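Local structure of molinate hydrolase (Gulosibacter molinativorax, 4UB9) at residues Glu34-Val39 against Gly471-Phe476; Tyr114-Glu119 against Arg198-Arg203; Lys318-Gln323 against Ala364-Val369; Glu327-Thr332 against Gly371-Cys376. The protein hydrolyses the thiocarbamate pesticide molinate and binds zinc, as a member of the amidohydrolase family that probably acts on carbon-nitrogen bonds other than peptide bonds. One frame throughout, in Å; residues are numbered along the deposited sequence.

Interaction 1. Residues Glu34-Val39 against Gly471-Phe476; sequences ETIAIV and GREIDF
Glu34 lays its extended arm across the aliphatic part of Arg472. Its OE1 comes within 3.5 Å of Arg472 CG, and OE2 lies beside the next methylene, CD. The two ionic groups do not pair: the carboxylate and guanidinium planes stand 86° apart, and Glu34 OE2 remains 5.3 Å from Arg472 NE. The arginine bends away at its third torsion and spends its charge in a salt bridge to Glu164. With an alanine in place of Glu34, the CB and CG methylenes of Arg472 would probably lose their cover on this side.

Behind this pair, Gly471 sits close against the backbone of Glu34. Its CA-H points at Glu34 O, with CA and O 3.6 Å apart. A side chain here would run into that same oxygen, and the positive phi of 69° also favours glycine. Ile36 closes the other flank: its CG2 methyl rests 3.4 Å from Gly471 O. Because CG1 is set opposite the backbone N (chi1 -163°), CD1 reaches across to Glu473 CB at 4.2 Å, the two chains meeting at about a right angle. The carboxylate of Glu473 is taken by Arg80 and His466.

No hydrogen bond joins the two segments directly, though Glu34 is bonded through its backbone to the neighbouring Glu470. The start of strand 36-39 and the residues before it thus pack against the turn after strand 464-469 and the short antiparallel strand 472-473. Bringing an N-terminal strand region and a late C-terminal strand together beside the barrel is consistent with the small beta domain of amidohydrolases.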
loop_
_atom_site.group_PDB
_atom_site.type_symbol
_atom_site.label_atom_id
_atom_site.label_comp_id
_atom_site.label_asym_id
_atom_site.label_seq_id
_atom_site.Cartn_x
_atom_site.Cartn_y
_atom_site.Cartn_z
ATOM N N GLU A 34 -16.689 -52.891 -0.543
ATOM C CA GLU A 34 -17.928 -53.603 -0.852
ATOM C C GLU A 34 -17.932 -54.339 -2.189
ATOM O O GLU A 34 -16.946 -54.317 -2.941
ATOM C CB GLU A 34 -19.068 -52.635 -0.777
ATOM C CG GLU A 34 -19.498 -52.441 0.656
ATOM C CD GLU A 34 -20.584 -51.428 0.786
ATOM O OE1 GLU A 34 -21.178 -51.055 -0.246
ATOM O OE2 GLU A 34 -20.813 -50.987 1.925
ATOM N N THR A 35 -19.054 -54.997 -2.446
ATOM C CA THR A 35 -19.197 -55.888 -3.580
ATOM C C THR A 35 -20.242 -55.365 -4.552
ATOM O O THR A 35 -21.302 -54.916 -4.177
ATOM C CB THR A 35 -19.561 -57.276 -3.106
ATOM O OG1 THR A 35 -18.502 -57.747 -2.276
ATOM C CG2 THR A 35 -19.735 -58.249 -4.280
ATOM N N ILE A 36 -19.899 -55.388 -5.824
ATOM C CA ILE A 36 -20.737 -54.784 -6.860
ATOM C C ILE A 36 -20.283 -55.263 -8.240
ATOM O O ILE A 36 -19.131 -55.682 -8.434
ATOM C CB ILE A 36 -20.710 -53.231 -6.790
ATOM C CG1 ILE A 36 -21.875 -52.592 -7.570
ATOM C CG2 ILE A 36 -19.396 -52.673 -7.335
ATOM C CD1 ILE A 36 -22.192 -51.155 -7.187
ATOM N N ALA A 37 -21.193 -55.183 -9.205
ATOM C CA ALA A 37 -20.860 -55.490 -10.594
ATOM C C ALA A 37 -21.383 -54.423 -11.487
ATOM O O ALA A 37 -22.513 -53.959 -11.358
ATOM C CB ALA A 37 -21.443 -56.821 -11.003
ATOM N N ILE A 38 -20.552 -54.061 -12.437
ATOM C CA ILE A 38 -20.861 -52.991 -13.412
ATOM C C ILE A 38 -21.006 -53.751 -14.715
ATOM O O ILE A 38 -20.030 -54.318 -15.205
ATOM C CB ILE A 38 -19.723 -51.936 -13.558
ATOM C CG1 ILE A 38 -18.981 -51.663 -12.224
ATOM C CG2 ILE A 38 -20.245 -50.660 -14.180
ATOM C CD1 ILE A 38 -19.834 -51.116 -11.114
ATOM N N VAL A 39 -22.207 -53.791 -15.260
ATOM C CA VAL A 39 -22.469 -54.739 -16.361
ATOM C C VAL A 39 -22.773 -54.103 -17.726
ATOM O O VAL A 39 -23.601 -53.193 -17.868
ATOM C CB VAL A 39 -23.553 -55.805 -16.017
ATOM C CG1 VAL A 39 -23.367 -56.323 -14.607
ATOM C CG2 VAL A 39 -24.966 -55.262 -16.207
ATOM N N GLY A 471 -15.759 -50.504 -4.610
ATOM C CA GLY A 471 -16.976 -51.299 -4.817
ATOM C C GLY A 471 -18.253 -50.797 -4.164
ATOM O O GLY A 471 -19.273 -51.488 -4.144
ATOM N N ARG A 472 -18.185 -49.589 -3.631
ATOM C CA ARG A 472 -19.310 -48.990 -2.948
ATOM C C ARG A 472 -19.806 -47.852 -3.781
ATOM O O ARG A 472 -19.047 -46.975 -4.162
ATOM C CB ARG A 472 -18.843 -48.485 -1.613
ATOM C CG ARG A 472 -19.906 -47.788 -0.788
ATOM C CD ARG A 472 -19.294 -47.398 0.540
ATOM N NE ARG A 472 -19.485 -45.965 0.682
ATOM C CZ ARG A 472 -18.549 -45.037 0.576
ATOM N NH1 ARG A 472 -17.282 -45.336 0.382
ATOM N NH2 ARG A 472 -18.901 -43.785 0.706
ATOM N N GLU A 473 -21.061 -47.914 -4.165
ATOM C CA GLU A 473 -21.617 -46.867 -4.999
ATOM C C GLU A 473 -21.871 -45.657 -4.132
ATOM O O GLU A 473 -22.323 -45.748 -3.017
ATOM C CB GLU A 473 -22.907 -47.288 -5.728
ATOM C CG GLU A 473 -23.411 -46.210 -6.709
ATOM C CD GLU A 473 -24.550 -46.653 -7.640
ATOM O OE1 GLU A 473 -25.128 -47.767 -7.433
ATOM O OE2 GLU A 473 -24.836 -45.900 -8.609
ATOM N N ILE A 474 -21.657 -44.510 -4.731
ATOM C CA ILE A 474 -21.748 -43.250 -4.041
ATOM C C ILE A 474 -22.965 -42.477 -4.509
ATOM O O ILE A 474 -23.157 -42.286 -5.711
ATOM C CB ILE A 474 -20.487 -42.378 -4.352
ATOM C CG1 ILE A 474 -19.191 -43.134 -4.049
ATOM C CG2 ILE A 474 -20.527 -41.063 -3.584
ATOM C CD1 ILE A 474 -19.048 -43.627 -2.622
ATOM N N ASP A 475 -23.718 -41.937 -3.561
ATOM C CA ASP A 475 -24.764 -40.919 -3.906
ATOM C C ASP A 475 -24.103 -39.559 -4.195
ATOM O O ASP A 475 -24.135 -38.629 -3.382
ATOM C CB ASP A 475 -25.844 -40.788 -2.822
ATOM C CG ASP A 475 -26.887 -39.764 -3.172
ATOM O OD1 ASP A 475 -26.947 -39.303 -4.355
ATOM O OD2 ASP A 475 -27.625 -39.367 -2.243
ATOM N N PHE A 476 -23.502 -39.456 -5.371
ATOM C CA PHE A 476 -22.558 -38.366 -5.611
ATOM C C PHE A 476 -23.249 -37.017 -5.683
ATOM O O PHE A 476 -22.694 -36.018 -5.229
ATOM C CB PHE A 476 -21.602 -38.626 -6.789
ATOM C CG PHE A 476 -22.252 -38.740 -8.112
ATOM C CD1 PHE A 476 -22.802 -39.945 -8.513
ATOM C CD2 PHE A 476 -22.242 -37.679 -8.991
ATOM C CE1 PHE A 476 -23.397 -40.062 -9.755
ATOM C CE2 PHE A 476 -22.821 -37.788 -10.235
ATOM C CZ PHE A 476 -23.402 -38.980 -10.622
#

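Interaction 2. Residues Tyr114-Glu119 against Arg198-Arg203; sequences YLARFE and RTFADR
Ala116 and Phe200 mark the closest approach of two segments whose backbones stay well apart, with 8.5 Å between their CA atoms. One is the last part of helix 111-118 with Glu119 just past it, the other the start of helix 198-209, and long side chains span the distance.

Phe200 extends from its helix with CG opposite the backbone N (chi1 -178°) and drives its ring edge-on into the other backbone. The leading atom, CZ, stops 3.7 Å from Ala116 N, which lies near the ring plane. Around it close the Ala116 CB methyl, 3.9 Å from CZ, and the CB of Leu115, with Met204 also packed on the leucine.

Beside the ring runs a salt bridge. Arg203 offers NE and NH2 side-on, one to each oxygen of Glu119: NE to OE2 at 2.8 Å and NH2 to OE1 at 2.9 Å, the latter nearly straight at 167°. Both oxygens use their syn lone pairs, and the two flat groups are only 15° from coplanar. This two-bonded, nearly coplanar grip fixes the rotation of both groups. Glu119 OE1 also sits 3.5 Å from Phe200 CE1, approaching the ring obliquely.

Further charges come from a second subunit: its Arg117 meets Glu119 OE1, and its Asp380 takes Arg203 NH1. The charges of the pair are thus probably balanced both within the chain and across the subunit interface.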
loop_
_atom_site.group_PDB
_atom_site.type_symbol
_atom_site.label_atom_id
_atom_site.label_comp_id
_atom_site.label_asym_id
_atom_site.label_seq_id
_atom_site.Cartn_x
_atom_site.Cartn_y
_atom_site.Cartn_z
ATOM N N TYR A 114 -11.404 -16.641 5.183
ATOM C CA TYR A 114 -11.554 -18.100 5.109
ATOM C C TYR A 114 -10.910 -18.830 6.302
ATOM O O TYR A 114 -11.525 -19.680 6.945
ATOM C CB TYR A 114 -10.918 -18.543 3.820
ATOM C CG TYR A 114 -10.815 -20.023 3.487
ATOM C CD1 TYR A 114 -11.912 -20.733 2.952
ATOM C CD2 TYR A 114 -9.610 -20.683 3.560
ATOM C CE1 TYR A 114 -11.792 -22.055 2.555
ATOM C CE2 TYR A 114 -9.482 -22.020 3.148
ATOM C CZ TYR A 114 -10.577 -22.693 2.675
ATOM O OH TYR A 114 -10.426 -23.990 2.279
ATOM N N LEU A 115 -9.664 -18.499 6.607
ATOM C CA LEU A 115 -8.998 -19.228 7.699
ATOM C C LEU A 115 -9.600 -18.900 9.066
ATOM O O LEU A 115 -9.596 -19.742 9.967
ATOM C CB LEU A 115 -7.496 -18.980 7.692
ATOM C CG LEU A 115 -6.796 -19.632 6.470
ATOM C CD1 LEU A 115 -5.336 -19.202 6.355
ATOM C CD2 LEU A 115 -6.865 -21.130 6.552
ATOM N N ALA A 116 -10.067 -17.673 9.230
ATOM C CA ALA A 116 -10.656 -17.300 10.505
ATOM C C ALA A 116 -12.018 -17.951 10.639
ATOM O O ALA A 116 -12.414 -18.430 11.708
ATOM C CB ALA A 116 -10.765 -15.804 10.636
ATOM N N ARG A 117 -12.738 -17.984 9.541
ATOM C CA ARG A 117 -14.089 -18.502 9.609
ATOM C C ARG A 117 -14.090 -19.957 9.983
ATOM O O ARG A 117 -14.974 -20.422 10.663
ATOM C CB ARG A 117 -14.816 -18.294 8.276
ATOM C CG ARG A 117 -16.332 -18.541 8.334
ATOM C CD ARG A 117 -16.954 -18.435 6.940
ATOM N NE ARG A 117 -16.833 -17.125 6.332
ATOM C CZ ARG A 117 -17.627 -16.094 6.614
ATOM N NH1 ARG A 117 -18.600 -16.214 7.497
ATOM N NH2 ARG A 117 -17.427 -14.911 6.017
ATOM N N PHE A 118 -13.111 -20.708 9.487
ATOM C CA PHE A 118 -13.136 -22.167 9.692
ATOM C C PHE A 118 -12.170 -22.721 10.712
ATOM O O PHE A 118 -12.095 -23.925 10.863
ATOM C CB PHE A 118 -13.003 -22.871 8.355
ATOM C CG PHE A 118 -14.109 -22.500 7.423
ATOM C CD1 PHE A 118 -15.414 -22.840 7.735
ATOM C CD2 PHE A 118 -13.877 -21.712 6.324
ATOM C CE1 PHE A 118 -16.471 -22.451 6.928
ATOM C CE2 PHE A 118 -14.930 -21.307 5.503
ATOM C CZ PHE A 118 -16.230 -21.684 5.815
ATOM N N GLU A 119 -11.478 -21.849 11.449
ATOM C CA GLU A 119 -10.552 -22.292 12.498
ATOM C C GLU A 119 -11.320 -23.171 13.479
ATOM O O GLU A 119 -12.390 -22.809 13.888
ATOM C CB GLU A 119 -9.890 -21.141 13.273
ATOM C CG GLU A 119 -8.717 -21.640 14.130
ATOM C CD GLU A 119 -7.754 -20.570 14.621
ATOM O OE1 GLU A 119 -8.165 -19.400 14.758
ATOM O OE2 GLU A 119 -6.569 -20.898 14.880
ATOM N N ARG A 198 -0.926 -10.042 14.177
ATOM C CA ARG A 198 0.300 -10.800 14.038
ATOM C C ARG A 198 0.139 -12.181 14.661
ATOM O O ARG A 198 0.594 -13.190 14.106
ATOM C CB ARG A 198 1.443 -10.034 14.668
ATOM C CG ARG A 198 2.805 -10.697 14.579
ATOM C CD ARG A 198 3.838 -9.813 15.282
ATOM N NE ARG A 198 3.486 -9.351 16.642
ATOM C CZ ARG A 198 3.251 -10.111 17.727
ATOM N NH1 ARG A 198 3.280 -11.447 17.683
ATOM N NH2 ARG A 198 2.954 -9.509 18.877
ATOM N N THR A 199 -0.555 -12.242 15.787
ATOM C CA THR A 199 -0.726 -13.517 16.491
ATOM C C THR A 199 -1.437 -14.542 15.599
ATOM O O THR A 199 -0.995 -15.697 15.478
ATOM C CB THR A 199 -1.556 -13.324 17.764
ATOM O OG1 THR A 199 -0.897 -12.389 18.612
ATOM C CG2 THR A 199 -1.707 -14.651 18.491
ATOM N N PHE A 200 -2.522 -14.114 14.947
ATOM C CA PHE A 200 -3.288 -15.031 14.068
ATOM C C PHE A 200 -2.474 -15.390 12.827
ATOM O O PHE A 200 -2.392 -16.531 12.445
ATOM C CB PHE A 200 -4.616 -14.408 13.655
ATOM C CG PHE A 200 -5.472 -15.302 12.785
ATOM C CD1 PHE A 200 -5.785 -16.589 13.178
ATOM C CD2 PHE A 200 -5.946 -14.855 11.587
ATOM C CE1 PHE A 200 -6.542 -17.419 12.374
ATOM C CE2 PHE A 200 -6.719 -15.664 10.778
ATOM C CZ PHE A 200 -7.028 -16.943 11.176
ATOM N N ALA A 201 -1.830 -14.399 12.235
ATOM C CA ALA A 201 -0.988 -14.641 11.060
ATOM C C ALA A 201 0.133 -15.635 11.364
ATOM O O ALA A 201 0.392 -16.545 10.591
ATOM C CB ALA A 201 -0.407 -13.352 10.542
ATOM N N ASP A 202 0.745 -15.505 12.534
ATOM C CA ASP A 202 1.828 -16.428 12.930
ATOM C C ASP A 202 1.312 -17.820 13.166
ATOM O O ASP A 202 1.944 -18.819 12.839
ATOM C CB ASP A 202 2.576 -15.930 14.198
ATOM C CG ASP A 202 3.452 -14.734 13.930
ATOM O OD1 ASP A 202 3.711 -14.381 12.757
ATOM O OD2 ASP A 202 3.878 -14.080 14.899
ATOM N N ARG A 203 0.168 -17.906 13.793
ATOM C CA ARG A 203 -0.406 -19.236 14.096
ATOM C C ARG A 203 -0.750 -19.982 12.796
ATOM O O ARG A 203 -0.545 -21.178 12.679
ATOM C CB ARG A 203 -1.640 -19.088 15.006
ATOM C CG ARG A 203 -2.298 -20.423 15.372
ATOM C CD ARG A 203 -3.244 -20.288 16.518
ATOM N NE ARG A 203 -4.495 -19.612 16.153
ATOM C CZ ARG A 203 -4.886 -18.405 16.576
ATOM N NH1 ARG A 203 -4.097 -17.620 17.301
ATOM N NH2 ARG A 203 -6.081 -17.936 16.221
#

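Interaction 3. Residues Lys318-Gln323 against Ala364-Val369; sequences KLLEKQ and AGVPLV
Leu319 and Leu320, near the end of helix 313-322, pack on Val366 in the loop that leads into strand 368-370. In this barrel of the TIM type, strands 326-328 and 368-370 are parallel neighbours joined by a beta-alpha-beta crossover, and the contact lies where helices run back into strands, at the end of the barrel remote from the metal.

The tight part is apolar. Val366 CG1 is met by Leu319 CB at 4.2 Å and by Leu320 CD2 at 3.9 Å, while Met361 of helix 353-363 covers both Leu319 and Val366, and Ile293 adds to the Leu319 side.

Toward solvent the fit slackens. Gln323, just past the helix end and with positive phi, bends its chain so that the side chain crosses Pro367 at about a right angle, a contact of van der Waals kind. Pro367 is held more firmly through its backbone, which is hydrogen-bonded to Ser326. Beyond it, helix 353-363 finishes in a Schellman motif at the exposed Gly365. Although this rim is open to solvent, Leu320 reaches over the helix end, and its CD2 methyl comes to 3.5 Å from Ala364 O, shorter than the apolar contacts.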
loop_
_atom_site.group_PDB
_atom_site.type_symbol
_atom_site.label_atom_id
_atom_site.label_comp_id
_atom_site.label_asym_id
_atom_site.label_seq_id
_atom_site.Cartn_x
_atom_site.Cartn_y
_atom_site.Cartn_z
ATOM N N LYS A 318 15.543 -34.597 -23.022
ATOM C CA LYS A 318 15.801 -35.231 -21.716
ATOM C C LYS A 318 14.555 -35.877 -21.103
ATOM O O LYS A 318 14.634 -36.924 -20.464
ATOM C CB LYS A 318 16.324 -34.238 -20.709
ATOM C CG LYS A 318 17.703 -33.713 -20.996
ATOM C CD LYS A 318 18.283 -33.040 -19.762
ATOM C CE LYS A 318 19.501 -32.192 -20.089
ATOM N NZ LYS A 318 20.180 -31.797 -18.816
ATOM N N LEU A 319 13.415 -35.222 -21.260
ATOM C CA LEU A 319 12.184 -35.745 -20.689
ATOM C C LEU A 319 11.827 -37.064 -21.374
ATOM O O LEU A 319 11.378 -38.032 -20.732
ATOM C CB LEU A 319 11.024 -34.753 -20.859
ATOM C CG LEU A 319 11.052 -33.520 -19.954
ATOM C CD1 LEU A 319 10.014 -32.495 -20.378
ATOM C CD2 LEU A 319 10.814 -33.895 -18.504
ATOM N N LEU A 320 11.993 -37.076 -22.678
ATOM C CA LEU A 320 11.711 -38.271 -23.487
ATOM C C LEU A 320 12.686 -39.387 -23.142
ATOM O O LEU A 320 12.299 -40.502 -22.842
ATOM C CB LEU A 320 11.824 -37.947 -24.965
ATOM C CG LEU A 320 10.676 -37.052 -25.460
ATOM C CD1 LEU A 320 10.964 -36.566 -26.868
ATOM C CD2 LEU A 320 9.310 -37.735 -25.395
ATOM N N GLU A 321 13.955 -39.045 -23.111
ATOM C CA GLU A 321 14.988 -40.021 -22.870
ATOM C C GLU A 321 14.829 -40.618 -21.456
ATOM O O GLU A 321 14.888 -41.803 -21.291
ATOM C CB GLU A 321 16.365 -39.354 -23.100
ATOM C CG GLU A 321 17.551 -40.307 -23.173
ATOM C CD GLU A 321 18.210 -40.556 -21.819
ATOM O OE1 GLU A 321 18.289 -39.617 -20.979
ATOM O OE2 GLU A 321 18.659 -41.708 -21.586
ATOM N N LYS A 322 14.636 -39.782 -20.442
ATOM C CA LYS A 322 14.515 -40.255 -19.032
ATOM C C LYS A 322 13.135 -40.747 -18.697
ATOM O O LYS A 322 12.943 -41.438 -17.732
ATOM C CB LYS A 322 14.924 -39.175 -18.040
ATOM C CG LYS A 322 16.431 -38.958 -17.971
ATOM C CD LYS A 322 16.823 -37.543 -17.573
ATOM C CE LYS A 322 18.295 -37.441 -17.145
ATOM N NZ LYS A 322 18.370 -37.667 -15.663
ATOM N N GLN A 323 12.158 -40.365 -19.510
ATOM C CA GLN A 323 10.740 -40.764 -19.284
ATOM C C GLN A 323 10.218 -40.289 -17.928
ATOM O O GLN A 323 9.719 -41.050 -17.148
ATOM C CB GLN A 323 10.555 -42.286 -19.439
ATOM C CG GLN A 323 10.620 -42.731 -20.897
ATOM C CD GLN A 323 9.410 -42.223 -21.700
ATOM O OE1 GLN A 323 9.532 -41.346 -22.571
ATOM N NE2 GLN A 323 8.235 -42.778 -21.407
ATOM N N ALA A 364 5.355 -33.407 -28.747
ATOM C CA ALA A 364 6.506 -34.305 -28.619
ATOM C C ALA A 364 6.181 -35.601 -27.882
ATOM O O ALA A 364 7.010 -36.477 -27.776
ATOM C CB ALA A 364 7.658 -33.589 -27.932
ATOM N N GLY A 365 4.981 -35.701 -27.333
ATOM C CA GLY A 365 4.542 -36.910 -26.621
ATOM C C GLY A 365 5.266 -37.191 -25.312
ATOM O O GLY A 365 5.466 -38.332 -24.951
ATOM N N VAL A 366 5.642 -36.162 -24.573
ATOM C CA VAL A 366 6.244 -36.399 -23.265
ATOM C C VAL A 366 5.189 -36.925 -22.310
ATOM O O VAL A 366 4.011 -36.750 -22.520
ATOM C CB VAL A 366 6.882 -35.153 -22.655
ATOM C CG1 VAL A 366 7.868 -34.517 -23.631
ATOM C CG2 VAL A 366 5.829 -34.142 -22.223
ATOM N N PRO A 367 5.619 -37.628 -21.261
ATOM C CA PRO A 367 4.647 -38.168 -20.315
ATOM C C PRO A 367 4.014 -37.061 -19.452
ATOM O O PRO A 367 4.740 -36.250 -18.827
ATOM C CB PRO A 367 5.500 -39.101 -19.431
ATOM C CG PRO A 367 6.752 -39.356 -20.206
ATOM C CD PRO A 367 6.987 -38.127 -21.002
ATOM N N LEU A 368 2.686 -37.046 -19.405
ATOM C CA LEU A 368 1.947 -35.923 -18.837
ATOM C C LEU A 368 0.991 -36.385 -17.793
ATOM O O LEU A 368 0.284 -37.368 -17.963
ATOM C CB LEU A 368 1.184 -35.155 -19.953
ATOM C CG LEU A 368 2.085 -34.382 -20.918
ATOM C CD1 LEU A 368 1.373 -34.011 -22.211
ATOM C CD2 LEU A 368 2.628 -33.124 -20.248
ATOM N N VAL A 369 0.904 -35.598 -16.749
ATOM C CA VAL A 369 0.004 -35.849 -15.632
ATOM C C VAL A 369 -0.981 -34.711 -15.390
ATOM O O VAL A 369 -0.651 -33.528 -15.451
ATOM C CB VAL A 369 0.796 -36.042 -14.354
ATOM C CG1 VAL A 369 -0.110 -35.986 -13.114
ATOM C CG2 VAL A 369 1.518 -37.381 -14.422
#

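Interaction 4. Residues Glu327-Thr332 against Gly371-Cys376; sequences EVQPTT and GTDAGC
Glu327 and Gln329 meet Gly371 and Asp373 where two neighbouring parallel strands, 326-328 and 368-370, end on the metal side of the TIM barrel. The Asp373 side chain lies about 5 Å from the bound zinc ion and that of Glu327 about 4 Å from that of the zinc ligand His302, so this is wall of the active site; an aspartate just after a late barrel strand is familiar in amidohydrolases.

Packing comes first. Glu327 OE1 presses to 3.1 Å from Gly371 CA, so close that any side chain on that glycine would collide with it. Next to it, Gln329 CG rests 3.2 Å from Gly371 O.

Acceptors also face one another. Gln329 OE1 and Asp373 OD2 are 2.8 Å apart but, both being acceptors, not hydrogen-bonded, their flat groups turned 83° apart.

Hydrogen bonds hold the pieces in place from within each segment and from outside. Gln329 NE2 donates to Glu327 OE1 at 2.9 Å and 164°, in its own amide plane but 31° out of the carboxylate plane, on the syn side. Glu327 OE2 receives a weaker bond from the same nitrogen, and one from His302 N. A leucine in place of Gln329 has no N-H to give Glu327 OE1, and the carboxylate would probably be freer to turn, held by His302 N alone of the bonds described. Asp373 OD1 takes Asn97 ND2. Thr372, bonded to Asp400, forms an ST turn as well, its OG1 accepting from Ala374 N at 3.1 Å.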
loop_
_atom_site.group_PDB
_atom_site.type_symbol
_atom_site.label_atom_id
_atom_site.label_comp_id
_atom_site.label_asym_id
_atom_site.label_seq_id
_atom_site.Cartn_x
_atom_site.Cartn_y
_atom_site.Cartn_z
ATOM N N GLU A 327 3.670 -32.703 -14.695
ATOM C CA GLU A 327 2.322 -32.163 -14.647
ATOM C C GLU A 327 2.348 -30.781 -15.200
ATOM O O GLU A 327 3.323 -30.063 -15.066
ATOM C CB GLU A 327 1.514 -32.320 -13.326
ATOM C CG GLU A 327 1.598 -31.271 -12.278
ATOM C CD GLU A 327 0.607 -30.116 -12.361
ATOM O OE1 GLU A 327 -0.438 -30.121 -11.674
ATOM O OE2 GLU A 327 0.961 -29.150 -13.031
ATOM N N VAL A 328 1.263 -30.433 -15.862
ATOM C CA VAL A 328 1.116 -29.115 -16.483
ATOM C C VAL A 328 -0.260 -28.614 -16.178
ATOM O O VAL A 328 -1.144 -29.396 -15.821
ATOM C CB VAL A 328 1.312 -29.128 -17.985
ATOM C CG1 VAL A 328 2.677 -29.695 -18.322
ATOM C CG2 VAL A 328 0.238 -29.952 -18.640
ATOM N N GLN A 329 -0.380 -27.293 -16.187
ATOM C CA GLN A 329 -1.615 -26.609 -15.717
ATOM C C GLN A 329 -1.999 -25.595 -16.757
ATOM O O GLN A 329 -1.486 -24.481 -16.766
ATOM C CB GLN A 329 -1.433 -25.940 -14.370
ATOM C CG GLN A 329 -1.285 -26.986 -13.283
ATOM C CD GLN A 329 -0.934 -26.427 -11.927
ATOM O OE1 GLN A 329 -1.148 -25.252 -11.645
ATOM N NE2 GLN A 329 -0.427 -27.276 -11.081
ATOM N N PRO A 330 -2.832 -26.026 -17.702
ATOM C CA PRO A 330 -3.195 -25.187 -18.786
ATOM C C PRO A 330 -4.502 -24.476 -18.539
ATOM O O PRO A 330 -5.241 -24.718 -17.594
ATOM C CB PRO A 330 -3.371 -26.186 -19.905
ATOM C CG PRO A 330 -4.053 -27.308 -19.199
ATOM C CD PRO A 330 -3.366 -27.392 -17.875
ATOM N N THR A 331 -4.780 -23.651 -19.499
ATOM C CA THR A 331 -5.891 -22.794 -19.490
ATOM C C THR A 331 -6.587 -22.988 -20.851
ATOM O O THR A 331 -5.933 -23.211 -21.863
ATOM C CB THR A 331 -5.312 -21.412 -19.280
ATOM O OG1 THR A 331 -6.253 -20.598 -18.591
ATOM C CG2 THR A 331 -4.848 -20.855 -20.531
ATOM N N THR A 332 -7.912 -23.009 -20.859
ATOM C CA THR A 332 -8.654 -23.166 -22.109
ATOM C C THR A 332 -8.528 -21.917 -22.937
ATOM O O THR A 332 -8.156 -20.845 -22.455
ATOM C CB THR A 332 -10.143 -23.416 -21.888
ATOM O OG1 THR A 332 -10.730 -22.304 -21.216
ATOM C CG2 THR A 332 -10.385 -24.657 -21.084
ATOM N N GLY A 371 -3.104 -32.247 -13.345
ATOM C CA GLY A 371 -3.129 -31.548 -12.052
ATOM C C GLY A 371 -3.502 -30.105 -12.241
ATOM O O GLY A 371 -3.264 -29.543 -13.291
ATOM N N THR A 372 -4.107 -29.506 -11.217
ATOM C CA THR A 372 -4.764 -28.192 -11.397
ATOM C C THR A 372 -4.545 -27.090 -10.371
ATOM O O THR A 372 -4.898 -25.955 -10.620
ATOM C CB THR A 372 -6.290 -28.392 -11.412
ATOM O OG1 THR A 372 -6.678 -29.022 -10.187
ATOM C CG2 THR A 372 -6.704 -29.267 -12.610
ATOM N N ASP A 373 -4.022 -27.439 -9.210
ATOM C CA ASP A 373 -3.874 -26.514 -8.092
ATOM C C ASP A 373 -5.236 -26.174 -7.548
ATOM O O ASP A 373 -5.387 -25.221 -6.809
ATOM C CB ASP A 373 -3.099 -25.215 -8.481
ATOM C CG ASP A 373 -1.552 -25.288 -8.228
ATOM O OD1 ASP A 373 -1.096 -26.055 -7.342
ATOM O OD2 ASP A 373 -0.792 -24.568 -8.935
ATOM N N ALA A 374 -6.250 -26.939 -7.927
ATOM C CA ALA A 374 -7.622 -26.519 -7.630
ATOM C C ALA A 374 -7.998 -26.708 -6.198
ATOM O O ALA A 374 -7.471 -27.586 -5.493
ATOM C CB ALA A 374 -8.609 -27.235 -8.519
ATOM N N GLY A 375 -8.934 -25.887 -5.773
ATOM C CA GLY A 375 -9.441 -25.921 -4.392
ATOM C C GLY A 375 -10.914 -25.606 -4.341
ATOM O O GLY A 375 -11.504 -25.162 -5.299
ATOM N N CYS A 376 -11.512 -25.865 -3.201
ATOM C CA CYS A 376 -12.912 -25.538 -2.988
ATOM C C CYS A 376 -12.997 -24.100 -2.491
ATOM O O CYS A 376 -12.891 -23.784 -1.298
ATOM C CB CYS A 376 -13.567 -26.534 -2.045
ATOM S SG CYS A 376 -15.243 -26.028 -1.621
#

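Interactions 3 and 4 belong to the same part of the barrel, at opposite ends of the neighbouring strands 326-328 and 368-370, and they touch directly through Leu368 on Val328 and Val369 on Glu327. Interaction 4 is fully buried, about 7 Å from the chain centre, and rich in polar atoms as befits a zinc site; interaction 3 is apolar and reaches solvent. Interactions 1 and 2 lie further out, their centres each about 24 Å from that centre. Interaction 1 joins an N-terminal strand region to a late C-terminal strand without crossing hydrogen bonds. Interaction 2, on the opposite side of the chain's centre from interaction 3, combines a salt bridge with an aromatic edge and is buried where a second subunit packs.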